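Local coordinates for putative sensory box/GGDEF family protein (Vibrio parahaemolyticus, PDB 3LID) that probably makes cyclic di-GMP from GTP through its intracellular GGDEF domain, with the extracellular PDC-fold domain described here as its sensor, at residues D35-E38 with T39-L43; L54-S58 with K59-T63; V172-E175 with Y176-L180; N182-P185 with V186-F189. All coordinates share one frame; numbering follows the deposited sequence.

Contact 1. Residues D35-E38 with T39-L43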
# COMPACT_ATOMS: atom_id res chain seq x y z
N ASP A 35 -0.44 -0.64 12.15
CA ASP A 35 -0.63 -0.02 13.52
C ASP A 35 -0.17 1.47 13.45
O ASP A 35 -0.81 2.38 14.01
CB ASP A 35 0.31 -0.78 14.49
CG ASP A 35 0.12 -0.34 15.92
OD1 ASP A 35 -0.84 -0.77 16.55
OD2 ASP A 35 0.94 0.48 16.33
N GLN A 36 0.92 1.74 12.76
CA GLN A 36 1.50 3.10 12.68
C GLN A 36 0.46 4.00 11.90
O GLN A 36 0.18 5.15 12.24
CB GLN A 36 2.81 3.03 11.88
CG GLN A 36 3.58 4.26 11.73
CD GLN A 36 4.92 4.05 10.92
OE1 GLN A 36 5.54 2.95 10.94
NE2 GLN A 36 5.36 5.09 10.22
N ILE A 37 -0.09 3.44 10.81
CA ILE A 37 -1.10 4.17 10.03
C ILE A 37 -2.39 4.42 10.89
O ILE A 37 -2.97 5.56 10.89
CB ILE A 37 -1.50 3.34 8.83
CG1 ILE A 37 -0.39 3.38 7.76
CG2 ILE A 37 -2.78 4.00 8.19
CD1 ILE A 37 -0.68 2.27 6.71
N GLU A 38 -2.85 3.42 11.59
CA GLU A 38 -4.01 3.62 12.49
C GLU A 38 -3.80 4.69 13.52
O GLU A 38 -4.68 5.52 13.74
CB GLU A 38 -4.45 2.32 13.14
CG GLU A 38 -4.92 1.28 12.08
CD GLU A 38 -5.13 -0.11 12.66
OE1 GLU A 38 -4.52 -0.46 13.70
OE2 GLU A 38 -5.88 -0.90 12.01
N THR A 39 -2.62 4.72 14.13
CA THR A 39 -2.35 5.71 15.14
C THR A 39 -2.29 7.12 14.59
O THR A 39 -2.87 8.10 15.20
CB THR A 39 -1.06 5.34 15.91
OG1 THR A 39 -1.23 3.99 16.41
CG2 THR A 39 -0.82 6.38 17.03
N ILE A 40 -1.55 7.28 13.49
CA ILE A 40 -1.31 8.59 12.93
C ILE A 40 -2.66 9.07 12.35
O ILE A 40 -2.96 10.30 12.43
CB ILE A 40 -0.22 8.52 11.84
CG1 ILE A 40 1.15 8.37 12.43
CG2 ILE A 40 -0.19 9.76 10.97
CD1 ILE A 40 1.64 9.66 13.23
N SER A 41 -3.44 8.17 11.75
CA SER A 41 -4.73 8.68 11.12
C SER A 41 -5.63 9.24 12.24
O SER A 41 -6.30 10.32 12.06
CB SER A 41 -5.48 7.53 10.45
OG SER A 41 -4.64 7.09 9.39
N ASP A 42 -5.69 8.52 13.35
CA ASP A 42 -6.48 9.00 14.51
C ASP A 42 -5.95 10.36 15.02
O ASP A 42 -6.75 11.28 15.32
CB ASP A 42 -6.44 7.96 15.60
CG ASP A 42 -7.11 8.46 16.91
OD1 ASP A 42 -8.33 8.57 16.92
OD2 ASP A 42 -6.38 8.74 17.89
N LEU A 43 -4.62 10.53 15.12
CA LEU A 43 -4.05 11.81 15.60
C LEU A 43 -4.37 12.89 14.58
O LEU A 43 -4.77 14.01 14.98
CB LEU A 43 -2.54 11.73 15.76
CG LEU A 43 -2.16 10.96 17.07
CD1 LEU A 43 -0.72 10.53 17.00
CD2 LEU A 43 -2.35 11.90 18.27

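Contact 2. Residues L54-S58 with K59-T63. With EDO (1,2-ethanediol), chain I.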
# COMPACT_ATOMS: atom_id res chain seq x y z
N LEU A 54 -10.94 24.23 10.54
CA LEU A 54 -12.34 23.99 10.19
C LEU A 54 -13.24 25.05 10.91
O LEU A 54 -14.29 25.44 10.39
CB LEU A 54 -12.78 22.59 10.59
CG LEU A 54 -11.97 21.51 9.79
CD1 LEU A 54 -12.48 20.21 10.32
CD2 LEU A 54 -12.25 21.69 8.28
N ARG A 55 -12.86 25.44 12.09
CA ARG A 55 -13.64 26.52 12.79
C ARG A 55 -13.47 27.87 12.10
O ARG A 55 -14.45 28.63 11.97
CB ARG A 55 -13.21 26.72 14.23
CG ARG A 55 -13.29 25.53 15.14
CD ARG A 55 -14.61 24.86 15.11
NE ARG A 55 -15.75 25.79 15.16
CZ ARG A 55 -16.14 26.47 16.24
NH1 ARG A 55 -15.48 26.36 17.38
NH2 ARG A 55 -17.20 27.25 16.17
N GLU A 56 -12.26 28.17 11.69
CA GLU A 56 -11.97 29.46 11.12
C GLU A 56 -11.04 29.25 9.94
O GLU A 56 -9.79 29.34 10.13
CB GLU A 56 -11.41 30.38 12.20
CG GLU A 56 -11.23 31.81 11.69
CD GLU A 56 -10.66 32.73 12.78
OE1 GLU A 56 -10.99 32.47 13.99
OE2 GLU A 56 -9.87 33.65 12.44
N PRO A 57 -11.61 29.00 8.74
CA PRO A 57 -10.69 28.63 7.62
C PRO A 57 -9.99 29.84 6.93
O PRO A 57 -10.12 29.99 5.70
CB PRO A 57 -11.56 27.87 6.63
CG PRO A 57 -12.94 28.41 6.89
CD PRO A 57 -13.02 28.64 8.42
N SER A 58 -9.29 30.60 7.74
CA SER A 58 -8.50 31.75 7.27
C SER A 58 -7.26 31.25 6.55
O SER A 58 -6.78 30.13 6.81
CB SER A 58 -8.09 32.55 8.50
OG SER A 58 -7.23 31.84 9.45
N LYS A 59 -6.68 32.09 5.72
CA LYS A 59 -5.39 31.76 5.12
C LYS A 59 -4.37 31.42 6.20
O LYS A 59 -3.58 30.50 6.03
CB LYS A 59 -4.88 32.98 4.31
CG LYS A 59 -3.55 32.71 3.64
CD LYS A 59 -3.67 31.53 2.73
CE LYS A 59 -2.36 31.27 1.95
NZ LYS A 59 -1.29 30.94 2.95
N ALA A 60 -4.37 32.15 7.31
CA ALA A 60 -3.45 31.88 8.37
C ALA A 60 -3.58 30.48 8.97
O ALA A 60 -2.59 29.83 9.28
CB ALA A 60 -3.57 32.91 9.49
N ASN A 61 -4.81 30.08 9.25
CA ASN A 61 -5.03 28.76 9.78
C ASN A 61 -4.77 27.67 8.75
O ASN A 61 -4.34 26.55 9.10
CB ASN A 61 -6.42 28.64 10.39
CG ASN A 61 -6.51 29.37 11.73
OD1 ASN A 61 -5.49 29.63 12.39
ND2 ASN A 61 -7.74 29.70 12.16
N LEU A 62 -5.00 27.98 7.49
CA LEU A 62 -4.75 26.96 6.43
C LEU A 62 -3.24 26.75 6.40
O LEU A 62 -2.71 25.65 6.24
CB LEU A 62 -5.21 27.48 5.06
CG LEU A 62 -4.81 26.68 3.80
CD1 LEU A 62 -5.40 25.27 3.96
CD2 LEU A 62 -5.36 27.29 2.50
N THR A 63 -2.49 27.85 6.50
CA THR A 63 -1.01 27.70 6.46
C THR A 63 -0.48 26.86 7.61
O THR A 63 0.41 26.03 7.44
CB THR A 63 -0.37 29.11 6.50
OG1 THR A 63 -0.72 29.76 5.27
CG2 THR A 63 1.17 29.07 6.68
C1 EDO I . -18.19 26.38 12.27
O1 EDO I . -17.87 26.06 13.65
C2 EDO I . -17.73 25.25 11.34
O2 EDO I . -16.72 24.48 12.06
O HOH W 1 -8.42 30.50 15.02

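Contact 3. Residues V172-E175 with Y176-L180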
# COMPACT_ATOMS: atom_id res chain seq x y z
N VAL A 172 -2.02 6.22 1.35
CA VAL A 172 -0.86 5.35 1.71
C VAL A 172 -0.26 4.80 0.42
O VAL A 172 -0.95 4.22 -0.44
CB VAL A 172 -1.31 4.24 2.67
CG1 VAL A 172 -0.10 3.25 2.89
CG2 VAL A 172 -1.85 4.85 4.02
N ASP A 173 1.01 5.05 0.24
CA ASP A 173 1.71 4.85 -1.03
C ASP A 173 2.28 3.39 -1.06
O ASP A 173 3.25 3.02 -0.37
CB ASP A 173 2.84 5.86 -1.02
CG ASP A 173 3.77 5.75 -2.23
OD1 ASP A 173 3.66 4.84 -3.04
OD2 ASP A 173 4.63 6.61 -2.33
N ILE A 174 1.55 2.52 -1.76
CA ILE A 174 1.98 1.09 -1.83
C ILE A 174 3.32 0.90 -2.55
O ILE A 174 4.12 0.01 -2.18
CB ILE A 174 0.87 0.30 -2.56
CG1 ILE A 174 -0.46 0.35 -1.75
CG2 ILE A 174 1.27 -1.18 -2.79
CD1 ILE A 174 -0.37 -0.26 -0.27
N GLU A 175 3.67 1.77 -3.50
CA GLU A 175 4.99 1.65 -4.11
C GLU A 175 6.13 1.93 -3.12
O GLU A 175 7.13 1.25 -3.10
CB GLU A 175 5.06 2.65 -5.27
CG GLU A 175 6.46 2.73 -5.92
CD GLU A 175 6.48 3.76 -7.06
OE1 GLU A 175 6.00 4.89 -6.83
OE2 GLU A 175 6.92 3.43 -8.18
N TYR A 176 5.94 2.95 -2.30
CA TYR A 176 6.93 3.24 -1.26
C TYR A 176 7.01 2.01 -0.30
O TYR A 176 8.15 1.59 0.03
CB TYR A 176 6.47 4.46 -0.42
CG TYR A 176 7.31 4.66 0.77
CD1 TYR A 176 8.58 5.26 0.65
CD2 TYR A 176 6.86 4.21 2.05
CE1 TYR A 176 9.41 5.40 1.75
CE2 TYR A 176 7.71 4.34 3.18
CZ TYR A 176 8.93 4.93 3.01
OH TYR A 176 9.74 5.02 4.16
N LEU A 177 5.86 1.55 0.20
CA LEU A 177 5.89 0.46 1.16
C LEU A 177 6.59 -0.76 0.52
O LEU A 177 7.33 -1.45 1.20
CB LEU A 177 4.54 0.00 1.63
CG LEU A 177 3.94 1.04 2.58
CD1 LEU A 177 2.48 0.51 2.94
CD2 LEU A 177 4.83 1.26 3.84
N SER A 178 6.26 -1.06 -0.76
CA SER A 178 6.94 -2.17 -1.48
C SER A 178 8.44 -1.98 -1.52
O SER A 178 9.19 -2.95 -1.31
CB SER A 178 6.38 -2.28 -2.93
OG SER A 178 5.02 -2.61 -2.76
N SER A 179 8.88 -0.77 -1.84
CA SER A 179 10.28 -0.45 -1.92
C SER A 179 10.94 -0.64 -0.55
O SER A 179 12.05 -1.11 -0.45
CB SER A 179 10.47 1.01 -2.40
OG SER A 179 11.86 1.40 -2.33
N LEU A 180 10.20 -0.34 0.51
CA LEU A 180 10.75 -0.39 1.88
C LEU A 180 10.82 -1.83 2.37
O LEU A 180 11.80 -2.21 3.05
CB LEU A 180 9.82 0.44 2.83
CG LEU A 180 10.17 0.54 4.30
CD1 LEU A 180 11.43 1.43 4.43
CD2 LEU A 180 8.98 1.11 5.08

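Contact 4. Residues N182-P185 with V186-F189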
# COMPACT_ATOMS: atom_id res chain seq x y z
N ASN A 182 9.81 -5.07 0.72
CA ASN A 182 9.63 -6.34 -0.04
C ASN A 182 10.95 -6.97 -0.54
O ASN A 182 10.89 -7.97 -1.27
CB ASN A 182 8.73 -6.19 -1.24
CG ASN A 182 7.32 -5.88 -0.86
OD1 ASN A 182 6.97 -5.89 0.34
ND2 ASN A 182 6.51 -5.48 -1.87
N TYR A 183 12.08 -6.42 -0.14
CA TYR A 183 13.35 -7.15 -0.43
C TYR A 183 14.11 -7.33 0.84
O TYR A 183 14.23 -6.39 1.64
CB TYR A 183 14.17 -6.34 -1.43
CG TYR A 183 15.47 -7.04 -1.68
CD1 TYR A 183 15.48 -8.29 -2.31
CD2 TYR A 183 16.66 -6.48 -1.25
CE1 TYR A 183 16.73 -9.00 -2.51
CE2 TYR A 183 17.91 -7.16 -1.45
CZ TYR A 183 17.89 -8.41 -2.07
OH TYR A 183 19.09 -9.11 -2.24
N SER A 184 14.63 -8.54 1.06
CA SER A 184 15.42 -8.84 2.25
C SER A 184 16.86 -9.08 1.81
O SER A 184 17.13 -10.04 1.11
CB SER A 184 14.95 -10.13 2.90
OG SER A 184 15.88 -10.54 3.90
N PRO A 185 17.77 -8.22 2.24
CA PRO A 185 19.12 -8.40 1.75
C PRO A 185 19.73 -9.63 2.42
O PRO A 185 20.52 -10.34 1.80
CB PRO A 185 19.83 -7.10 2.15
CG PRO A 185 19.06 -6.59 3.44
CD PRO A 185 17.60 -7.07 3.16
N VAL A 186 19.35 -9.93 3.66
CA VAL A 186 20.00 -11.02 4.33
C VAL A 186 19.61 -12.36 3.72
O VAL A 186 20.50 -13.18 3.41
CB VAL A 186 19.81 -11.00 5.84
CG1 VAL A 186 20.67 -12.08 6.42
CG2 VAL A 186 20.29 -9.63 6.41
N ARG A 187 18.31 -12.60 3.48
CA ARG A 187 17.90 -13.85 2.82
C ARG A 187 17.86 -13.78 1.29
O ARG A 187 17.66 -14.80 0.68
CB ARG A 187 16.57 -14.37 3.36
CG ARG A 187 16.56 -14.65 4.83
CD ARG A 187 15.22 -15.34 5.21
NE ARG A 187 14.95 -15.59 6.63
CZ ARG A 187 15.37 -16.69 7.25
NH1 ARG A 187 16.13 -17.58 6.58
NH2 ARG A 187 15.09 -16.91 8.50
N ASP A 188 18.04 -12.59 0.72
CA ASP A 188 18.01 -12.36 -0.72
C ASP A 188 16.72 -12.91 -1.30
O ASP A 188 16.74 -13.70 -2.24
CB ASP A 188 19.26 -12.94 -1.43
CG ASP A 188 19.29 -12.64 -2.92
OD1 ASP A 188 18.95 -11.50 -3.29
OD2 ASP A 188 19.66 -13.53 -3.74
N PHE A 189 15.59 -12.48 -0.76
CA PHE A 189 14.35 -12.83 -1.37
C PHE A 189 13.56 -11.53 -1.78
O PHE A 189 13.59 -10.56 -1.04
CB PHE A 189 13.46 -13.51 -0.34
CG PHE A 189 13.78 -14.94 -0.08
CD1 PHE A 189 13.92 -15.86 -1.12
CD2 PHE A 189 13.87 -15.38 1.24
CE1 PHE A 189 14.15 -17.24 -0.82
CE2 PHE A 189 14.13 -16.77 1.54
CZ PHE A 189 14.23 -17.66 0.52

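Contact 1. Residues D35-E38 with T39-L43
Thr39 turns its hydroxyl back along the helix to the carbonyl of Asp35, with Thr39 OG1 2.9 Å from Asp35 O. The backbone Thr39 N donates to that same Asp35 O at 3.0 Å, so one oxygen is gripped twice, from opposite faces of its carbonyl plane. The rotation responsible sets OG1 opposite the carbonyl carbon of Thr39 and beside its own N (chi1 -55°). Two residues on, Ser41 repeats the scheme: Ser41 OG reaches Ile37 O at 2.7 Å from above the carbonyl plane, and Ser41 N meets Ile37 O at 2.8 Å from the other face. This is the i to i-4 bond by which serine and threonine commonly satisfy their hydroxyls inside helices, here used twice in helix 9-45, the long N-terminal helix of the PDC sensor domain. Ser41 is buried against Ile154 and Leu170 of the sheet, and Ile37 CG2 lies 3.8 Å from Ser41 OG; Thr39 is exposed, its side chain alongside that of Asp35. The other two carbonyls of 35-38, Gln36 O and Glu38 O, each take an ordinary helical donor, from Ile40 N at 3.0 Å and Asp42 N at 3.2 Å. Glu38 OE2 finds its partner one turn back, in the amide of Gln34.

Contact 2. Residues L54-S58 with K59-T63
The carboxamide of Asn61 presents its edge to the backbone of Glu56: Asn61 ND2 donates to Glu56 O at 2.9 Å, on a carbonyl lone pair and only 10° out of the amide plane. The setting is a tight helix-to-helix connection, in which helix 48-55 ends, Pro57 centres an inverse gamma turn, and Ser58 is the N-cap of helix 59-76. The Glu56 carboxylate is turned 58° against the Asn61 amide, and a water accepts from Asn61 ND2 at 3.0 Å while giving Glu56 OE1 a weak bond. At the edge of the Arg55 guanidinium sits a 1,2-ethanediol, probably from the crystallisation liquor, whose O1 takes bonds from Arg55 NE and NH2; Arg55 NH1 goes to Tyr51 instead. The turn places Ser58 N 2.7 Å from Glu56 O, which therefore serves two donors. Ser58 OG stands between its backbone N and carbonyl carbon (chi1 63°), from where it accepts the capping bond of Asn61 N at 3.0 Å. Ser58 O then takes the first regular helical bond, from Leu62 N at 2.9 Å. Asn61 thus has its main chain tied to the cap and its side chain to the preceding turn, with Asn61 CB resting 3.4 Å from Ser58 OG.

Contact 3. Residues V172-E175 with Y176-L180
A capped strand-to-helix junction joins strand 163-173, the last in sequence of the seven-stranded sheet though an inner one, to helix 174-181, and Asp173 is its N-cap. Tyr176 N donates to Asp173 OD1 at 3.1 Å in a nearly straight bond, but arrives from above the carboxylate, 71° out of its plane. With CG opposite the backbone N (chi1 176°), the carboxylate is carried over the first turn, where Asp173 OD2 also packs 3.4 Å from Tyr176 CB. The two side chains cross at about a right angle, and the tyrosine ring meets Phe99 edge to face. A carboxylate at this helix start is probably stabilised by the helix dipole. Asp173 O accepts from Leu177 N at 3.0 Å. One residue later Ile174 O holds two donors on opposite faces of its plane, Ser178 N at 2.8 Å and Ser178 OG also at 2.8 Å. On the buried side Val172 CG1 lies 3.8 Å from Leu177 CD1, their side chains crossing at a slant, and Ile174 CD1 comes within 4.4 Å of that same Leu177 CD1. Val172 and Leu177 also touch helix 9-45, through Ile37 and Ile33. The arrangement is that of an aspartate N-cap, here at the helix leading from one PDC sheet to the next.

Contact 4. Residues N182-P185 with V186-F189
The chain doubles back between Ser184 and Phe189, the two segments running 138° apart. Ser184 N donates to Phe189 O at 3.1 Å, in the carbonyl plane and close to straight. The return side is slacker: Ser184 O has both Asp188 N, at 2.7 Å, and Phe189 N facing it, and both bonds are weak. Asp188 takes a left-handed helical backbone conformation, which lets two residues stand against one. Inside the turn Ser184 OG accepts from Arg187 N at 3.2 Å; this serine has its OG opposite the backbone N (chi1 169°), which brings it to Arg187 N, and it also forms a weak bond with Gln22 of helix 9-45. Across the turn Tyr183 OH donates to Asp188 OD1 at 2.6 Å. The carboxylate is met on its anti side, tilted somewhat out of its plane, and stands at 80° to the ring, with OD1 at the ring edge. The same ring brings Tyr183 CD1 to 3.2 Å from Phe189 O, and Tyr183 CA adds a CA-H...O contact to Phe189 O at 3.5 Å. Arg187 O lies over one face of the Phe189 ring, toward its rim, and Arg275 makes a cation-pi contact with that ring while binding Arg187 O. With two residues facing Ser184, one of them left-handed, the geometry fits a G1 beta bulge in a loosely bonded turn leading into the second PDC sheet.

Overall arrangement
All four contacts are local, yet together they trace the elongated sensor domain. Contacts 1 and 3 meet through side chains: their centres are 17 Å apart, and Ile37 CD1 of the long helix packs 3.9 Å from Val172 CG2 of the strand ending at the capped helix. Contact 4 adjoins contact 3 in sequence with no other touch, centres 16 Å apart, where the chain passes from the seven-stranded sheet into the second. Contact 2 stands apart, about 24 Å from contact 1 and about 46 Å from contact 4 between centres, on the opposite side of the chain's centre from contact 4. Its ethanediol probably comes from the crystallisation liquor, and no signal-binding site is identified by these contacts.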